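Benzoate transport porin BenP (Acinetobacter baumannii AB307-0294, PDB 5DL8) probably acts as an outer-membrane porin of the OprD family, a beta-barrel channel thought to admit small solutes such as benzoate. Local coordinates at residues A70-T75 with L121-T126; L127-E132 with G154-S159; F57-M62 with G77-V82; A167-V172 with N201-R206; E132-L137 with L149-G154. One frame throughout, in Å; residues are numbered along the deposited sequence.

Contact 1: residues A70-T75 with L121-T126; sequences ADKPIT and LGYDKT
The side chains of Lys72 and Tyr123 cross at about a right angle, Lys72 CB lying 3.5 Å from Tyr123 CE1, while the lysine's own carbonyl O comes to the ring edge near the plane. A bend at chi2 (-74°) then swings the rest of the lysine toward Asp124, where NZ forms a rather long salt bridge to OD1 (3.6 Å). Between the backbones a water donates to Pro73 O (2.8 Å) and accepts from Asp124 N (2.8 Å). On the ring side, Ile74 CG2 touches Leu121 CD1 (3.8 Å). Strand pairing proper begins at Thr75 and Gly122, which exchange two backbone hydrogen bonds, Gly122 N reaching Thr75 O at 2.8 Å. Further out, the type II' turn from Tyr123 to Thr126 fixes one partner, and Tyr123 OH bonds to Ile69 O and Thr75 OG1 to Asn19. Toward the turn that leads from strand 107-123 into strand 126-130, then, water and opposite charges take over from direct backbone bonding.

Contact 2: residues L127-E132 with G154-S159; sequences LLSVGE and GTNLKS
Leu127 to Gly131 run antiparallel to Gly154 to Lys158, the strand axes 4.8 Å apart and 165° between directions, with three hydrogen-bonded pairs, closed by short and fairly straight bonds such as Lys158 N to Leu127 O (3.0 Å), alternating with two non-hydrogen-bonded ones.

The two faces differ in chemistry. On one, Asn156 has its CG between the backbone N and the carbonyl carbon (chi1 70°), which leans OD1 across to Ser129 CB at 3.4 Å. A water sits in the same corner, hydrogen-bonded to Ser129 OG (2.8 Å) and close to Asn156 OD1 and Leu127 O. On the other face contacts are apolar: Thr155 CG2 is met by Leu128 CD1 (3.8 Å) and, with the side chains lying alongside each other, by Val130 CG2 (3.9 Å), while Leu157 CD1 reaches over Leu128 CB (4.0 Å). At the last pair, where Gly131 N donates to Gly154 O (2.9 Å), both chains turn a corner, and Gly131 does so at a positive phi of 127°, a conformation that a residue without a side chain adopts readily.

In the barrel wall the pair is flanked by strand 107-123, bonded to Leu128 and Val130, and by strand 165-176, bonded to Thr155 and Leu157; Asn156 ND2 also reaches Tyr202 OH.

Contact 3: residues F57-M62 with G77-V82; sequences FYKSKM and GADASV
Lys59 and Asp79 lie side by side and point the same way from a non-hydrogen-bonded pair, so the carboxylate meets the aliphatic root of the lysine, Asp79 OD1 standing 3.5 Å from Lys59 CB. The charged ends do not meet: Lys59 NZ and Asp79 OD2 are 5.4 Å apart, and OD1 is instead in a salt bridge with Lys120. On the same face Phe57 sets CD2 against Ser81 CB (3.7 Å).

Tyr58 projects from the reverse face. Its chi1 of 171° lays the ring along its own strand, with CE2 near Ala78 O (3.7 Å), Ala80 N near the ring plane at the edge, and Ser60 N over one face toward the rim. Trp26 meets this ring from the neighbouring strand 25-39, the planes about 50° apart.

Regular pairing runs through Tyr58 and Ala80 but is interrupted at Ser60. Ser60 N still donates to Ala78 O (2.9 Å); in return, Ala78 N is received by Ser60 OG (2.8 Å, 164° at the hydrogen), while Ser60 O bonds to Lys120 NZ. Beyond it Met62, bent at chi2 and chi3, curls its CE back to Gly77 N (3.8 Å). A side-chain hydroxyl thus stands in for a backbone carbonyl, carrying the cross-strand bonding into the break in strand 47-65.

Contact 4: residues A167-V172 with N201-R206; sequences AEIGRV and NYIDLR
Tyr202 takes a chi1 of 76°, which folds its ring back across the neighbouring strand and over Gly170, whose N lies 3.7 Å above the ring centre. Glu168 sends its CG away from the backbone N (chi1 171°) and continues extended, bringing the carboxylate to the ring edge. There Tyr202 OH donates to the anti lone pair of Glu168 OE2, 2.6 Å away, with the carboxylate and ring planes 70° apart. Val172 CG2 packs at the ring edge by Tyr202 CE2 (3.8 Å).

An aromatic ring spread over a cross-strand glycine is the arrangement known as aromatic rescue of glycine, found in the walls of outer-membrane barrels; here it joins the adjacent antiparallel strands 165-176 and 200-210. On the other face of the sheet, Ile169 CG2 lies on Ile203 CD1 (3.9 Å) and Ala167 CB tightly against Leu205 CD2 (3.5 Å). That face ends in a polar pair: Arg171 NH1 donates to Asn201 OD1 (2.9 Å) on a lone pair, guanidinium and amide nearly coplanar. Glu223 and Glu173 make salt bridges to the same guanidinium, and Glu223 also accepts from Asn201 ND2.

Contact 5: residues E132-L137 with L149-G154; sequences ELWLDL and LTSYWG
Ser151 touches Trp134 with its CB and Glu132 with its OG, and around it the contact is densely packed. The CB rests over the face of the tryptophan's six-membered ring, 3.7 Å from the centroid and 15° off the normal, a CH-pi contact. The OG, placed between the backbone N and the carbonyl carbon (chi1 69°), donates to Glu132 OE2 at 2.7 Å, from the anti side and somewhat out of the carboxylate plane. Behind this, Leu135 CD1 presses on Tyr152 CG (3.7 Å), and Leu133 CD1 covers Gly154 C (3.8 Å). The backbone closes one good bond, Leu133 N to Tyr152 O (2.8 Å), with a weak, bent return from Tyr152 N to Leu133 O.

The surface side has fewer contacts. Trp153 brings CE3 and CZ3 to Glu132 N, CE3 at 3.5 Å, and Trp134 CZ3 meets Leu149 CB at 4.1 Å, near the ring plane.

Beyond Leu133 the chain leaves the wall on a long inward loop, consistent with the constricting third loop of OprD-family channels; its Leu137 packs on Glu168 and Tyr202. The other oxygen of Glu132, OE1, is bonded to Ser81 OG. The buried carboxylate is thus met by one serine hydroxyl at each oxygen, which would help stabilise a negative charge and ties the base of the loop to the wall.

Overall arrangement
Contacts 1 to 4 join neighbouring strands on one part of the barrel wall, and contact 5 lies at the base of the loop that leaves it; all are away from the calcium sites. Contacts 1 and 3 share strand 72-87, their centres about 18 Å apart, and Met62 of contact 3 packs on Thr75 of contact 1. Contact 2 follows along the wall, its centre about 14 Å from that of contact 1, bonded through Leu121 O and Leu128 N (2.7 Å); contact 4 lies about 10 Å from contact 2, centre to centre, adjoining through Leu157 N and Ile169 O (2.9 Å). Contact 5, nested in the loop closed by contact 2, shares Glu132 and Gly154 with it and touches contact 4 through Leu137.

Contact 1: residues A70-T75 with L121-T126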
# COMPACT_ATOMS: atom_id res chain seq x y z
N ALA A 70 8.18 -28.58 -25.07
CA ALA A 70 7.02 -28.31 -25.92
C ALA A 70 7.05 -26.91 -26.55
O ALA A 70 6.12 -26.14 -26.34
CB ALA A 70 5.74 -28.50 -25.13
N ASP A 71 8.14 -26.58 -27.26
CA ASP A 71 8.32 -25.27 -27.98
C ASP A 71 8.49 -24.01 -27.11
O ASP A 71 8.64 -22.92 -27.67
CB ASP A 71 7.21 -25.01 -29.05
CG ASP A 71 7.28 -25.98 -30.20
OD1 ASP A 71 8.35 -26.51 -30.51
OD2 ASP A 71 6.27 -26.21 -30.87
N LYS A 72 8.55 -24.16 -25.78
CA LYS A 72 8.80 -23.04 -24.83
C LYS A 72 10.09 -23.18 -24.03
O LYS A 72 10.31 -24.22 -23.37
CB LYS A 72 7.67 -22.92 -23.76
CG LYS A 72 6.28 -23.17 -24.23
CD LYS A 72 5.84 -21.96 -25.03
CE LYS A 72 4.51 -22.25 -25.72
NZ LYS A 72 4.11 -20.96 -26.35
N PRO A 73 10.92 -22.12 -24.01
CA PRO A 73 12.13 -22.23 -23.22
C PRO A 73 11.91 -22.16 -21.71
O PRO A 73 10.98 -21.48 -21.22
CB PRO A 73 12.98 -21.04 -23.71
CG PRO A 73 12.02 -20.09 -24.35
CD PRO A 73 10.95 -20.95 -24.92
N ILE A 74 12.73 -22.88 -20.97
CA ILE A 74 12.91 -22.56 -19.54
C ILE A 74 13.76 -21.31 -19.49
O ILE A 74 14.70 -21.18 -20.28
CB ILE A 74 13.54 -23.73 -18.72
CG1 ILE A 74 12.43 -24.70 -18.28
CG2 ILE A 74 14.24 -23.23 -17.44
CD1 ILE A 74 12.91 -26.14 -18.05
N THR A 75 13.43 -20.39 -18.58
CA THR A 75 14.05 -19.02 -18.53
C THR A 75 14.55 -18.71 -17.13
O THR A 75 14.01 -19.21 -16.17
CB THR A 75 13.11 -17.87 -19.01
OG1 THR A 75 11.93 -17.83 -18.19
CG2 THR A 75 12.68 -18.06 -20.44
N LEU A 121 12.77 -17.81 -12.25
CA LEU A 121 12.71 -19.00 -13.12
C LEU A 121 11.34 -19.00 -13.86
O LEU A 121 10.29 -18.98 -13.21
CB LEU A 121 12.92 -20.32 -12.28
CG LEU A 121 13.06 -21.69 -13.01
CD1 LEU A 121 14.32 -21.84 -13.88
CD2 LEU A 121 12.91 -22.91 -12.05
N GLY A 122 11.35 -18.99 -15.19
CA GLY A 122 10.11 -18.81 -15.97
C GLY A 122 9.88 -20.00 -16.88
O GLY A 122 10.83 -20.69 -17.30
N TYR A 123 8.60 -20.25 -17.20
CA TYR A 123 8.21 -21.19 -18.26
C TYR A 123 6.86 -20.73 -18.91
O TYR A 123 5.85 -20.63 -18.21
CB TYR A 123 8.10 -22.66 -17.73
CG TYR A 123 7.60 -23.63 -18.82
CD1 TYR A 123 8.48 -24.08 -19.84
CD2 TYR A 123 6.25 -24.10 -18.87
CE1 TYR A 123 8.03 -24.91 -20.85
CE2 TYR A 123 5.82 -24.93 -19.93
CZ TYR A 123 6.74 -25.32 -20.89
OH TYR A 123 6.41 -26.15 -21.92
N ASP A 124 6.84 -20.49 -20.25
CA ASP A 124 5.63 -20.09 -20.94
C ASP A 124 4.96 -18.83 -20.24
O ASP A 124 5.48 -17.72 -20.38
CB ASP A 124 4.66 -21.31 -21.02
CG ASP A 124 3.51 -21.10 -22.03
OD1 ASP A 124 3.65 -20.20 -22.90
OD2 ASP A 124 2.50 -21.85 -21.96
N LYS A 125 3.83 -18.98 -19.55
CA LYS A 125 3.18 -17.86 -18.85
C LYS A 125 3.26 -17.94 -17.33
O LYS A 125 2.43 -17.39 -16.62
CB LYS A 125 1.75 -17.70 -19.36
CG LYS A 125 1.75 -17.19 -20.80
CD LYS A 125 0.34 -17.08 -21.39
CE LYS A 125 0.44 -16.38 -22.74
NZ LYS A 125 -0.58 -16.92 -23.66
N THR A 126 4.34 -18.57 -16.85
CA THR A 126 4.58 -18.79 -15.43
C THR A 126 5.97 -18.26 -14.99
O THR A 126 6.97 -18.29 -15.73
CB THR A 126 4.44 -20.28 -15.13
OG1 THR A 126 3.18 -20.70 -15.70
CG2 THR A 126 4.48 -20.60 -13.61
O HOH W 1 8.97 -19.74 -21.97

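Contact 2: residues L127-E132 with G154-S159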
# COMPACT_ATOMS: atom_id res chain seq x y z
N LEU A 127 6.02 -17.76 -13.77
CA LEU A 127 7.21 -17.24 -13.26
C LEU A 127 7.27 -17.58 -11.83
O LEU A 127 6.32 -17.30 -11.07
CB LEU A 127 7.17 -15.77 -13.48
CG LEU A 127 8.50 -15.13 -13.03
CD1 LEU A 127 9.60 -15.45 -14.02
CD2 LEU A 127 8.33 -13.62 -12.81
N LEU A 128 8.36 -18.22 -11.44
CA LEU A 128 8.65 -18.59 -10.03
C LEU A 128 9.69 -17.55 -9.54
O LEU A 128 10.72 -17.32 -10.23
CB LEU A 128 9.24 -20.02 -9.92
CG LEU A 128 9.89 -20.45 -8.58
CD1 LEU A 128 8.78 -20.66 -7.53
CD2 LEU A 128 10.84 -21.66 -8.72
N SER A 129 9.44 -16.94 -8.37
CA SER A 129 10.40 -15.96 -7.80
C SER A 129 10.81 -16.34 -6.35
O SER A 129 9.94 -16.70 -5.55
CB SER A 129 9.82 -14.53 -7.88
OG SER A 129 9.55 -14.23 -9.23
N VAL A 130 12.10 -16.29 -6.05
CA VAL A 130 12.57 -16.57 -4.74
C VAL A 130 13.54 -15.45 -4.30
O VAL A 130 14.53 -15.16 -5.00
CB VAL A 130 13.37 -17.89 -4.71
CG1 VAL A 130 13.88 -18.21 -3.30
CG2 VAL A 130 12.62 -19.07 -5.36
N GLY A 131 13.22 -14.85 -3.14
CA GLY A 131 13.99 -13.79 -2.46
C GLY A 131 13.08 -12.59 -2.15
O GLY A 131 12.05 -12.68 -1.51
N GLU A 132 13.49 -11.42 -2.61
CA GLU A 132 12.75 -10.18 -2.35
C GLU A 132 11.54 -10.16 -3.32
O GLU A 132 11.69 -10.31 -4.51
CB GLU A 132 13.68 -8.93 -2.49
CG GLU A 132 13.00 -7.61 -2.30
CD GLU A 132 13.90 -6.40 -2.31
OE1 GLU A 132 14.68 -6.22 -3.29
OE2 GLU A 132 13.78 -5.59 -1.36
N GLY A 154 10.38 -14.07 0.36
CA GLY A 154 9.70 -15.40 0.25
C GLY A 154 9.78 -15.99 -1.13
O GLY A 154 10.69 -15.67 -1.88
N THR A 155 8.85 -16.90 -1.43
CA THR A 155 8.73 -17.52 -2.73
C THR A 155 7.35 -17.34 -3.23
O THR A 155 6.41 -17.55 -2.45
CB THR A 155 8.92 -19.00 -2.56
OG1 THR A 155 10.08 -19.19 -1.79
CG2 THR A 155 9.08 -19.67 -3.88
N ASN A 156 7.21 -16.97 -4.50
CA ASN A 156 5.91 -17.04 -5.17
C ASN A 156 5.91 -17.54 -6.59
O ASN A 156 6.95 -17.63 -7.21
CB ASN A 156 5.13 -15.73 -5.06
CG ASN A 156 5.71 -14.54 -5.89
OD1 ASN A 156 6.58 -14.64 -6.76
ND2 ASN A 156 5.10 -13.44 -5.67
N LEU A 157 4.71 -17.91 -7.06
CA LEU A 157 4.46 -18.55 -8.38
C LEU A 157 3.27 -17.83 -8.99
O LEU A 157 2.24 -17.69 -8.31
CB LEU A 157 4.19 -20.05 -8.29
CG LEU A 157 4.06 -20.84 -9.59
CD1 LEU A 157 5.33 -20.72 -10.43
CD2 LEU A 157 3.75 -22.32 -9.30
N LYS A 158 3.49 -17.26 -10.17
CA LYS A 158 2.45 -16.52 -10.97
C LYS A 158 2.19 -17.20 -12.28
O LYS A 158 3.14 -17.52 -12.97
CB LYS A 158 2.95 -15.16 -11.39
CG LYS A 158 3.40 -14.37 -10.26
CD LYS A 158 3.81 -13.02 -10.71
CE LYS A 158 4.33 -12.29 -9.53
NZ LYS A 158 4.24 -10.86 -9.88
N SER A 159 0.95 -17.31 -12.68
CA SER A 159 0.62 -17.85 -13.98
C SER A 159 -0.62 -17.24 -14.68
O SER A 159 -1.66 -17.06 -14.05
CB SER A 159 0.43 -19.34 -13.77
OG SER A 159 0.23 -19.99 -15.02
O HOH W 2 6.87 -14.95 -9.18

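Contact 3: residues F57-M62 with G77-V82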
# COMPACT_ATOMS: atom_id res chain seq x y z
N PHE A 57 16.91 0.28 -8.59
CA PHE A 57 16.12 -0.96 -8.78
C PHE A 57 16.47 -1.56 -10.17
O PHE A 57 16.51 -0.88 -11.20
CB PHE A 57 14.59 -0.74 -8.73
CG PHE A 57 14.14 -0.05 -7.48
CD1 PHE A 57 14.10 1.35 -7.43
CD2 PHE A 57 13.83 -0.77 -6.34
CE1 PHE A 57 13.74 2.01 -6.27
CE2 PHE A 57 13.43 -0.12 -5.17
CZ PHE A 57 13.43 1.27 -5.12
N TYR A 58 16.75 -2.85 -10.15
CA TYR A 58 17.16 -3.57 -11.31
C TYR A 58 16.27 -4.80 -11.47
O TYR A 58 16.03 -5.55 -10.48
CB TYR A 58 18.60 -3.98 -11.16
CG TYR A 58 19.04 -4.94 -12.26
CD1 TYR A 58 19.27 -4.49 -13.59
CD2 TYR A 58 19.23 -6.31 -11.98
CE1 TYR A 58 19.68 -5.39 -14.56
CE2 TYR A 58 19.66 -7.18 -12.93
CZ TYR A 58 19.88 -6.72 -14.20
OH TYR A 58 20.24 -7.63 -15.09
N LYS A 59 15.80 -4.97 -12.71
CA LYS A 59 15.09 -6.16 -13.11
C LYS A 59 15.53 -6.70 -14.40
O LYS A 59 15.20 -6.12 -15.45
CB LYS A 59 13.66 -5.84 -13.38
CG LYS A 59 12.92 -5.28 -12.21
CD LYS A 59 11.48 -5.02 -12.59
CE LYS A 59 10.87 -6.31 -13.09
NZ LYS A 59 9.40 -6.18 -12.94
N SER A 60 16.18 -7.84 -14.36
CA SER A 60 16.63 -8.44 -15.60
C SER A 60 15.51 -8.86 -16.57
O SER A 60 14.40 -9.23 -16.19
CB SER A 60 17.57 -9.63 -15.37
OG SER A 60 16.87 -10.80 -15.03
N LYS A 61 15.85 -8.82 -17.85
CA LYS A 61 15.09 -9.60 -18.81
C LYS A 61 15.14 -11.09 -18.39
O LYS A 61 16.05 -11.55 -17.67
CB LYS A 61 15.65 -9.43 -20.25
CG LYS A 61 17.02 -10.06 -20.54
CD LYS A 61 17.50 -9.78 -21.99
CE LYS A 61 19.02 -9.72 -22.15
NZ LYS A 61 19.49 -9.26 -23.49
N MET A 62 14.15 -11.82 -18.87
CA MET A 62 14.16 -13.27 -18.75
C MET A 62 15.08 -13.86 -19.81
O MET A 62 14.98 -13.57 -20.99
CB MET A 62 12.73 -13.84 -18.81
CG MET A 62 11.87 -13.49 -17.60
SD MET A 62 12.55 -13.66 -15.90
CE MET A 62 12.58 -15.46 -15.75
N GLY A 77 16.22 -15.33 -14.63
CA GLY A 77 16.64 -13.95 -14.43
C GLY A 77 16.93 -13.66 -12.99
O GLY A 77 16.90 -14.53 -12.14
N ALA A 78 17.17 -12.40 -12.72
CA ALA A 78 17.37 -11.90 -11.37
C ALA A 78 16.99 -10.43 -11.24
O ALA A 78 17.02 -9.65 -12.25
CB ALA A 78 18.81 -12.10 -10.95
N ASP A 79 16.60 -10.09 -10.02
CA ASP A 79 16.32 -8.73 -9.70
C ASP A 79 17.17 -8.35 -8.48
O ASP A 79 17.66 -9.20 -7.75
CB ASP A 79 14.88 -8.52 -9.28
CG ASP A 79 13.82 -8.89 -10.34
OD1 ASP A 79 13.99 -8.85 -11.54
OD2 ASP A 79 12.72 -9.09 -9.90
N ALA A 80 17.27 -7.05 -8.24
CA ALA A 80 17.95 -6.54 -7.04
C ALA A 80 17.62 -5.06 -6.78
O ALA A 80 17.20 -4.33 -7.68
CB ALA A 80 19.44 -6.74 -7.19
N SER A 81 17.80 -4.64 -5.53
CA SER A 81 17.43 -3.28 -5.12
C SER A 81 18.38 -2.76 -4.05
O SER A 81 18.95 -3.56 -3.29
CB SER A 81 15.96 -3.26 -4.60
OG SER A 81 15.81 -3.93 -3.35
N VAL A 82 18.48 -1.42 -3.94
CA VAL A 82 19.15 -0.76 -2.86
C VAL A 82 18.48 0.58 -2.68
O VAL A 82 18.06 1.24 -3.66
CB VAL A 82 20.68 -0.65 -3.17
CG1 VAL A 82 20.92 0.19 -4.44
CG2 VAL A 82 21.44 -0.04 -1.98

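Contact 4: residues A167-V172 with N201-R206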
# COMPACT_ATOMS: atom_id res chain seq x y z
N ALA A 167 -3.60 -16.54 -11.83
CA ALA A 167 -3.45 -17.10 -10.42
C ALA A 167 -2.08 -16.78 -9.88
O ALA A 167 -1.15 -16.73 -10.62
CB ALA A 167 -3.64 -18.60 -10.42
N GLU A 168 -1.96 -16.73 -8.56
CA GLU A 168 -0.67 -16.53 -7.90
C GLU A 168 -0.79 -17.15 -6.51
O GLU A 168 -1.82 -17.00 -5.86
CB GLU A 168 -0.35 -15.01 -7.86
CG GLU A 168 0.85 -14.63 -7.04
CD GLU A 168 1.06 -13.11 -7.00
OE1 GLU A 168 0.56 -12.39 -7.92
OE2 GLU A 168 1.73 -12.71 -6.00
N ILE A 169 0.22 -17.91 -6.14
CA ILE A 169 0.37 -18.51 -4.80
C ILE A 169 1.77 -18.12 -4.22
O ILE A 169 2.71 -17.87 -4.94
CB ILE A 169 0.21 -20.07 -4.76
CG1 ILE A 169 1.32 -20.77 -5.52
CG2 ILE A 169 -1.18 -20.48 -5.25
CD1 ILE A 169 1.30 -22.29 -5.40
N GLY A 170 1.89 -18.09 -2.91
CA GLY A 170 3.20 -17.75 -2.32
C GLY A 170 3.28 -18.10 -0.83
O GLY A 170 2.27 -18.33 -0.17
N ARG A 171 4.50 -18.20 -0.35
CA ARG A 171 4.79 -18.20 1.05
C ARG A 171 5.76 -17.05 1.35
O ARG A 171 6.86 -17.05 0.91
CB ARG A 171 5.47 -19.46 1.45
CG ARG A 171 5.73 -19.48 2.94
CD ARG A 171 6.10 -20.90 3.34
NE ARG A 171 6.75 -20.91 4.62
CZ ARG A 171 6.13 -20.96 5.79
NH1 ARG A 171 4.77 -21.01 5.91
NH2 ARG A 171 6.87 -21.05 6.87
N VAL A 172 5.30 -16.13 2.17
CA VAL A 172 6.05 -14.93 2.51
C VAL A 172 6.54 -15.06 3.98
O VAL A 172 5.74 -15.01 4.89
CB VAL A 172 5.19 -13.67 2.33
CG1 VAL A 172 6.07 -12.40 2.49
CG2 VAL A 172 4.51 -13.62 0.95
N ASN A 201 0.90 -17.66 3.98
CA ASN A 201 0.65 -18.56 2.83
C ASN A 201 -0.58 -18.00 2.16
O ASN A 201 -1.61 -17.78 2.81
CB ASN A 201 0.39 -20.01 3.29
CG ASN A 201 1.44 -20.50 4.30
OD1 ASN A 201 2.61 -20.62 3.97
ND2 ASN A 201 1.00 -20.81 5.51
N TYR A 202 -0.47 -17.71 0.88
CA TYR A 202 -1.58 -17.03 0.19
C TYR A 202 -1.91 -17.63 -1.19
O TYR A 202 -1.07 -18.24 -1.81
CB TYR A 202 -1.32 -15.48 0.08
CG TYR A 202 -0.33 -15.07 -0.94
CD1 TYR A 202 -0.73 -14.73 -2.25
CD2 TYR A 202 1.02 -14.96 -0.62
CE1 TYR A 202 0.17 -14.34 -3.20
CE2 TYR A 202 1.92 -14.59 -1.62
CZ TYR A 202 1.51 -14.28 -2.89
OH TYR A 202 2.46 -13.88 -3.84
N ILE A 203 -3.13 -17.37 -1.65
CA ILE A 203 -3.57 -17.58 -3.08
C ILE A 203 -4.35 -16.35 -3.52
O ILE A 203 -5.13 -15.77 -2.71
CB ILE A 203 -4.27 -18.95 -3.33
CG1 ILE A 203 -5.00 -19.06 -4.70
CG2 ILE A 203 -5.22 -19.26 -2.24
CD1 ILE A 203 -5.07 -20.50 -5.23
N ASP A 204 -4.08 -15.89 -4.75
CA ASP A 204 -4.84 -14.80 -5.32
C ASP A 204 -5.25 -15.19 -6.70
O ASP A 204 -4.43 -15.64 -7.41
CB ASP A 204 -3.96 -13.57 -5.35
CG ASP A 204 -4.65 -12.37 -5.88
OD1 ASP A 204 -5.40 -11.76 -5.11
OD2 ASP A 204 -4.40 -12.03 -7.07
N LEU A 205 -6.51 -15.02 -7.08
CA LEU A 205 -7.10 -15.38 -8.37
C LEU A 205 -7.82 -14.16 -8.96
O LEU A 205 -8.56 -13.41 -8.17
CB LEU A 205 -8.13 -16.49 -8.15
CG LEU A 205 -7.62 -17.80 -7.60
CD1 LEU A 205 -8.74 -18.85 -7.51
CD2 LEU A 205 -6.51 -18.40 -8.47
N ARG A 206 -7.50 -13.87 -10.23
CA ARG A 206 -8.03 -12.66 -10.96
C ARG A 206 -8.70 -13.10 -12.25
O ARG A 206 -8.08 -13.76 -13.04
CB ARG A 206 -6.94 -11.61 -11.25
CG ARG A 206 -6.57 -10.70 -10.08
CD ARG A 206 -5.29 -9.82 -10.27
NE ARG A 206 -4.87 -9.38 -8.90
CZ ARG A 206 -4.22 -8.24 -8.54
NH1 ARG A 206 -3.81 -7.39 -9.48
NH2 ARG A 206 -3.99 -7.97 -7.23

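Contact 5: residues E132-L137 with L149-G154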
# COMPACT_ATOMS: atom_id res chain seq x y z
N GLU A 132 13.49 -11.42 -2.61
CA GLU A 132 12.75 -10.18 -2.35
C GLU A 132 11.54 -10.16 -3.32
O GLU A 132 11.69 -10.31 -4.51
CB GLU A 132 13.68 -8.93 -2.49
CG GLU A 132 13.00 -7.61 -2.30
CD GLU A 132 13.90 -6.40 -2.31
OE1 GLU A 132 14.68 -6.22 -3.29
OE2 GLU A 132 13.78 -5.59 -1.36
N LEU A 133 10.38 -9.86 -2.78
CA LEU A 133 9.20 -9.74 -3.54
C LEU A 133 8.56 -8.34 -3.31
O LEU A 133 8.40 -7.88 -2.17
CB LEU A 133 8.21 -10.80 -3.00
CG LEU A 133 8.67 -12.25 -2.84
CD1 LEU A 133 7.56 -13.15 -2.29
CD2 LEU A 133 9.22 -12.76 -4.19
N TRP A 134 8.20 -7.71 -4.42
CA TRP A 134 7.41 -6.54 -4.45
C TRP A 134 5.94 -7.00 -4.69
O TRP A 134 5.51 -7.11 -5.78
CB TRP A 134 7.86 -5.58 -5.63
CG TRP A 134 9.26 -5.27 -5.46
CD1 TRP A 134 10.29 -5.96 -5.98
CD2 TRP A 134 9.83 -4.29 -4.51
NE1 TRP A 134 11.51 -5.41 -5.45
CE2 TRP A 134 11.23 -4.41 -4.56
CE3 TRP A 134 9.28 -3.29 -3.71
CZ2 TRP A 134 12.14 -3.56 -3.84
CZ3 TRP A 134 10.19 -2.45 -2.89
CH2 TRP A 134 11.60 -2.64 -2.97
N LEU A 135 5.17 -7.11 -3.65
CA LEU A 135 3.79 -7.63 -3.73
C LEU A 135 2.85 -6.44 -3.89
O LEU A 135 3.05 -5.36 -3.27
CB LEU A 135 3.48 -8.36 -2.42
CG LEU A 135 4.37 -9.59 -2.28
CD1 LEU A 135 4.24 -10.24 -0.95
CD2 LEU A 135 4.24 -10.60 -3.46
N ASP A 136 1.79 -6.70 -4.64
CA ASP A 136 0.73 -5.78 -4.85
C ASP A 136 -0.60 -6.56 -4.61
O ASP A 136 -1.32 -6.83 -5.56
CB ASP A 136 0.74 -5.21 -6.30
CG ASP A 136 -0.35 -4.14 -6.51
OD1 ASP A 136 -1.02 -3.67 -5.53
OD2 ASP A 136 -0.56 -3.76 -7.67
N LEU A 137 -0.87 -6.89 -3.35
CA LEU A 137 -1.95 -7.75 -2.90
C LEU A 137 -2.58 -7.23 -1.65
O LEU A 137 -2.00 -6.41 -0.88
CB LEU A 137 -1.38 -9.13 -2.57
CG LEU A 137 -0.89 -9.87 -3.86
CD1 LEU A 137 0.04 -10.97 -3.44
CD2 LEU A 137 -1.97 -10.43 -4.78
N LEU A 149 10.64 2.24 0.71
CA LEU A 149 9.47 1.39 0.31
C LEU A 149 9.55 -0.03 0.95
O LEU A 149 10.62 -0.69 1.09
CB LEU A 149 9.52 1.18 -1.17
CG LEU A 149 8.96 2.20 -2.17
CD1 LEU A 149 9.13 3.62 -1.78
CD2 LEU A 149 9.44 1.97 -3.60
N THR A 150 8.41 -0.47 1.42
CA THR A 150 8.20 -1.83 1.96
C THR A 150 8.44 -2.87 0.85
O THR A 150 8.04 -2.68 -0.29
CB THR A 150 6.78 -1.92 2.55
OG1 THR A 150 6.65 -0.82 3.45
CG2 THR A 150 6.42 -3.27 3.32
N SER A 151 9.18 -3.91 1.17
CA SER A 151 9.22 -5.12 0.37
C SER A 151 9.15 -6.34 1.30
O SER A 151 9.08 -6.17 2.55
CB SER A 151 10.48 -5.09 -0.46
OG SER A 151 11.66 -5.22 0.33
N TYR A 152 9.23 -7.56 0.71
CA TYR A 152 8.90 -8.84 1.38
C TYR A 152 9.94 -9.93 1.01
O TYR A 152 10.68 -9.81 0.01
CB TYR A 152 7.47 -9.27 0.88
CG TYR A 152 6.43 -8.29 1.27
CD1 TYR A 152 5.94 -8.25 2.52
CD2 TYR A 152 6.07 -7.26 0.41
CE1 TYR A 152 4.98 -7.27 2.91
CE2 TYR A 152 5.14 -6.31 0.79
CZ TYR A 152 4.62 -6.31 2.02
OH TYR A 152 3.71 -5.30 2.32
N TRP A 153 10.05 -10.97 1.80
CA TRP A 153 10.97 -11.99 1.42
C TRP A 153 10.22 -13.32 1.44
O TRP A 153 9.57 -13.64 2.45
CB TRP A 153 12.10 -12.04 2.42
CG TRP A 153 13.28 -12.97 2.12
CD1 TRP A 153 13.54 -14.26 2.67
CD2 TRP A 153 14.42 -12.64 1.34
NE1 TRP A 153 14.76 -14.71 2.22
CE2 TRP A 153 15.30 -13.75 1.39
CE3 TRP A 153 14.78 -11.51 0.59
CZ2 TRP A 153 16.53 -13.75 0.69
CZ3 TRP A 153 16.01 -11.52 -0.09
CH2 TRP A 153 16.85 -12.64 -0.03
N GLY A 154 10.38 -14.07 0.36
CA GLY A 154 9.70 -15.40 0.25
C GLY A 154 9.78 -15.99 -1.13
O GLY A 154 10.69 -15.67 -1.88